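Long-range contact in methyltransferase (Thermus thermophilus, PDB 1WS6), which probably transfers methyl groups from S-adenosylmethionine through a Rossmann-like methyltransferase domain, its substrate not being established: residues Val12-Pro17 / Arg84-Gly89. Residues are numbered along the deposited sequence; the frame is centred on the assembly and turned at random.
Sequences VALKVP and RRTGLG
The N-terminal beta-hairpin, formed by strands 2-3 and 13-14, meets the C-terminal end of helix 73-86 where Arg85 and Thr86 face Val12, Ala13, Leu14 and Lys15. A Schellman motif closes this helix: Leu88 N pairs with Val83 O and Gly87 N, weakly, with Arg84 O, Gly87 having positive phi (63°). The nearest CA pair is Val12 CA and Thr86 CA, 6.3 Å apart, and the two segments bury 298 Å² in all.

Arg85 supplies the largest share. Its chain turns at chi3 (83°), which lays the guanidinium over the Ala13 carbonyl, Ala13 C standing 3.6 Å from the plane and offset toward the rim. Ala13 O lies over the same face, 2.6 Å from Arg85 NH1, a doubtful closeness at an angle too poor for a hydrogen bond. Val12 CG1 and Lys15 NZ lie at the edge of the group, near its plane. Lys15 runs obliquely across the arginine, its CG 3.9 Å from Arg85 CD, and a bend at its last torsion brings NZ to 3.4 Å from Arg85 NE, two donors of like charge. Glu81 gives that ammonium a long, weak ion pair.

Deeper in, Thr86 CG2 rests on Leu14 CD2 at 3.5 Å and on Val12 CG1 at 3.9 Å. Its hydroxyl turns back to the helix, sharing its proton between Asn82 O, the stronger partner, and Val83 O, while Asn82 OD1 accepts Lys15 N.

Lys15 and Arg85 are exposed, so solvent probably screens most of their repulsion, with weak help from Glu81; the apolar Thr86-Leu14-Val12 contact and the Asn82 OD1 to Lys15 N bond are the better supported interactions.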
ATOM      1  N   VAL A  12     -13.038   8.511  -9.043  1.00 22.34           N
ATOM      2  CA  VAL A  12     -13.512   7.209  -9.516  1.00 22.38           C
ATOM      3  C   VAL A  12     -13.793   6.201  -8.399  1.00 23.27           C
ATOM      4  O   VAL A  12     -12.960   5.974  -7.517  1.00 21.23           O
ATOM      5  CB  VAL A  12     -12.504   6.581 -10.514  1.00 21.98           C
ATOM      6  CG1 VAL A  12     -12.902   5.148 -10.828  1.00 21.47           C
ATOM      7  CG2 VAL A  12     -12.467   7.403 -11.794  1.00 21.84           C
ATOM      8  N   ALA A  13     -14.974   5.591  -8.453  1.00 23.90           N
ATOM      9  CA  ALA A  13     -15.385   4.608  -7.455  1.00 24.11           C
ATOM     10  C   ALA A  13     -14.671   3.280  -7.678  1.00 25.37           C
ATOM     11  O   ALA A  13     -14.483   2.841  -8.811  1.00 25.11           O
ATOM     12  CB  ALA A  13     -16.895   4.399  -7.516  1.00 23.41           C
ATOM     13  N   LEU A  14     -14.281   2.631  -6.593  1.00 26.26           N
ATOM     14  CA  LEU A  14     -13.595   1.364  -6.723  1.00 28.02           C
ATOM     15  C   LEU A  14     -14.469   0.240  -6.215  1.00 29.74           C
ATOM     16  O   LEU A  14     -15.086   0.363  -5.164  1.00 30.49           O
ATOM     17  CB  LEU A  14     -12.280   1.394  -5.940  1.00 27.52           C
ATOM     18  CG  LEU A  14     -11.269   2.459  -6.378  1.00 26.75           C
ATOM     19  CD1 LEU A  14     -10.049   2.436  -5.465  1.00 23.56           C
ATOM     20  CD2 LEU A  14     -10.881   2.206  -7.831  1.00 24.40           C
ATOM     21  N   LYS A  15     -14.539  -0.849  -6.973  1.00 32.56           N
ATOM     22  CA  LYS A  15     -15.324  -1.996  -6.549  1.00 37.83           C
ATOM     23  C   LYS A  15     -14.579  -2.600  -5.358  1.00 39.92           C
ATOM     24  O   LYS A  15     -13.396  -2.920  -5.466  1.00 39.30           O
ATOM     25  CB  LYS A  15     -15.423  -3.038  -7.671  1.00 40.29           C
ATOM     26  CG  LYS A  15     -16.146  -2.587  -8.937  1.00 44.80           C
ATOM     27  CD  LYS A  15     -16.232  -3.748  -9.942  1.00 47.39           C
ATOM     28  CE  LYS A  15     -16.997  -3.392 -11.232  1.00 49.10           C
ATOM     29  NZ  LYS A  15     -16.243  -2.509 -12.186  1.00 49.50           N
ATOM     30  N   VAL A  16     -15.256  -2.742  -4.222  1.00 43.85           N
ATOM     31  CA  VAL A  16     -14.619  -3.317  -3.037  1.00 48.35           C
ATOM     32  C   VAL A  16     -15.504  -4.355  -2.352  1.00 51.12           C
ATOM     33  O   VAL A  16     -16.608  -4.051  -1.906  1.00 51.82           O
ATOM     34  CB  VAL A  16     -14.251  -2.223  -2.014  1.00 47.32           C
ATOM     35  CG1 VAL A  16     -13.287  -1.237  -2.641  1.00 46.62           C
ATOM     36  CG2 VAL A  16     -15.502  -1.508  -1.539  1.00 48.66           C
ATOM     37  N   PRO A  17     -15.017  -5.599  -2.248  1.00 54.56           N
ATOM     38  CA  PRO A  17     -15.775  -6.684  -1.613  1.00 58.56           C
ATOM     39  C   PRO A  17     -16.198  -6.341  -0.185  1.00 61.31           C
ATOM     40  O   PRO A  17     -15.427  -5.754   0.574  1.00 62.07           O
ATOM     41  CB  PRO A  17     -14.800  -7.860  -1.673  1.00 58.01           C
ATOM     42  CG  PRO A  17     -13.475  -7.195  -1.546  1.00 57.08           C
ATOM     43  CD  PRO A  17     -13.618  -6.002  -2.468  1.00 55.91           C
ATOM     44  N   ARG A  84      -8.940  -1.166 -14.504  1.00 27.31           N
ATOM     45  CA  ARG A  84      -9.672  -0.824 -15.716  1.00 29.76           C
ATOM     46  C   ARG A  84     -10.537   0.417 -15.517  1.00 30.57           C
ATOM     47  O   ARG A  84     -10.433   1.373 -16.284  1.00 32.30           O
ATOM     48  CB  ARG A  84     -10.563  -1.989 -16.144  1.00 32.20           C
ATOM     49  CG  ARG A  84      -9.840  -3.065 -16.926  1.00 38.11           C
ATOM     50  CD  ARG A  84      -9.841  -2.777 -18.427  1.00 42.13           C
ATOM     51  NE  ARG A  84     -11.001  -3.369 -19.093  1.00 46.19           N
ATOM     52  CZ  ARG A  84     -11.172  -3.418 -20.413  1.00 47.68           C
ATOM     53  NH1 ARG A  84     -10.255  -2.904 -21.225  1.00 48.92           N
ATOM     54  NH2 ARG A  84     -12.255  -3.994 -20.922  1.00 48.18           N
ATOM     55  N   ARG A  85     -11.388   0.405 -14.493  1.00 29.52           N
ATOM     56  CA  ARG A  85     -12.261   1.545 -14.229  1.00 29.66           C
ATOM     57  C   ARG A  85     -11.461   2.835 -14.100  1.00 28.47           C
ATOM     58  O   ARG A  85     -11.864   3.874 -14.613  1.00 29.92           O
ATOM     59  CB  ARG A  85     -13.061   1.346 -12.942  1.00 32.43           C
ATOM     60  CG  ARG A  85     -13.966   0.134 -12.914  1.00 39.21           C
ATOM     61  CD  ARG A  85     -14.664  -0.034 -11.549  1.00 43.30           C
ATOM     62  NE  ARG A  85     -15.876   0.779 -11.401  1.00 47.79           N
ATOM     63  CZ  ARG A  85     -15.892   2.109 -11.314  1.00 49.84           C
ATOM     64  NH1 ARG A  85     -14.760   2.795 -11.359  1.00 51.72           N
ATOM     65  NH2 ARG A  85     -17.041   2.758 -11.176  1.00 49.20           N
ATOM     66  N   THR A  86     -10.325   2.769 -13.419  1.00 25.85           N
ATOM     67  CA  THR A  86      -9.512   3.954 -13.217  1.00 24.68           C
ATOM     68  C   THR A  86      -8.659   4.281 -14.434  1.00 25.23           C
ATOM     69  O   THR A  86      -8.180   5.404 -14.587  1.00 23.21           O
ATOM     70  CB  THR A  86      -8.597   3.794 -11.983  1.00 25.90           C
ATOM     71  OG1 THR A  86      -7.564   2.843 -12.263  1.00 24.97           O
ATOM     72  CG2 THR A  86      -9.409   3.311 -10.784  1.00 23.42           C
ATOM     73  N   GLY A  87      -8.483   3.299 -15.310  1.00 24.98           N
ATOM     74  CA  GLY A  87      -7.689   3.528 -16.498  1.00 25.82           C
ATOM     75  C   GLY A  87      -6.256   3.846 -16.134  1.00 25.82           C
ATOM     76  O   GLY A  87      -5.542   4.512 -16.872  1.00 26.72           O
ATOM     77  N   LEU A  88      -5.832   3.365 -14.979  1.00 26.08           N
ATOM     78  CA  LEU A  88      -4.476   3.597 -14.529  1.00 25.62           C
ATOM     79  C   LEU A  88      -3.572   2.443 -14.938  1.00 27.05           C
ATOM     80  O   LEU A  88      -4.036   1.316 -15.166  1.00 27.21           O
ATOM     81  CB  LEU A  88      -4.447   3.763 -13.006  1.00 23.05           C
ATOM     82  CG  LEU A  88      -5.098   5.046 -12.495  1.00 22.47           C
ATOM     83  CD1 LEU A  88      -4.956   5.130 -10.987  1.00 21.86           C
ATOM     84  CD2 LEU A  88      -4.433   6.242 -13.155  1.00 19.49           C
ATOM     85  N   GLY A  89      -2.283   2.743 -15.050  1.00 26.43           N
ATOM     86  CA  GLY A  89      -1.313   1.730 -15.399  1.00 27.45           C
ATOM     87  C   GLY A  89      -0.685   1.269 -14.099  1.00 28.22           C
ATOM     88  O   GLY A  89      -0.066   2.054 -13.385  1.00 29.10           O
TER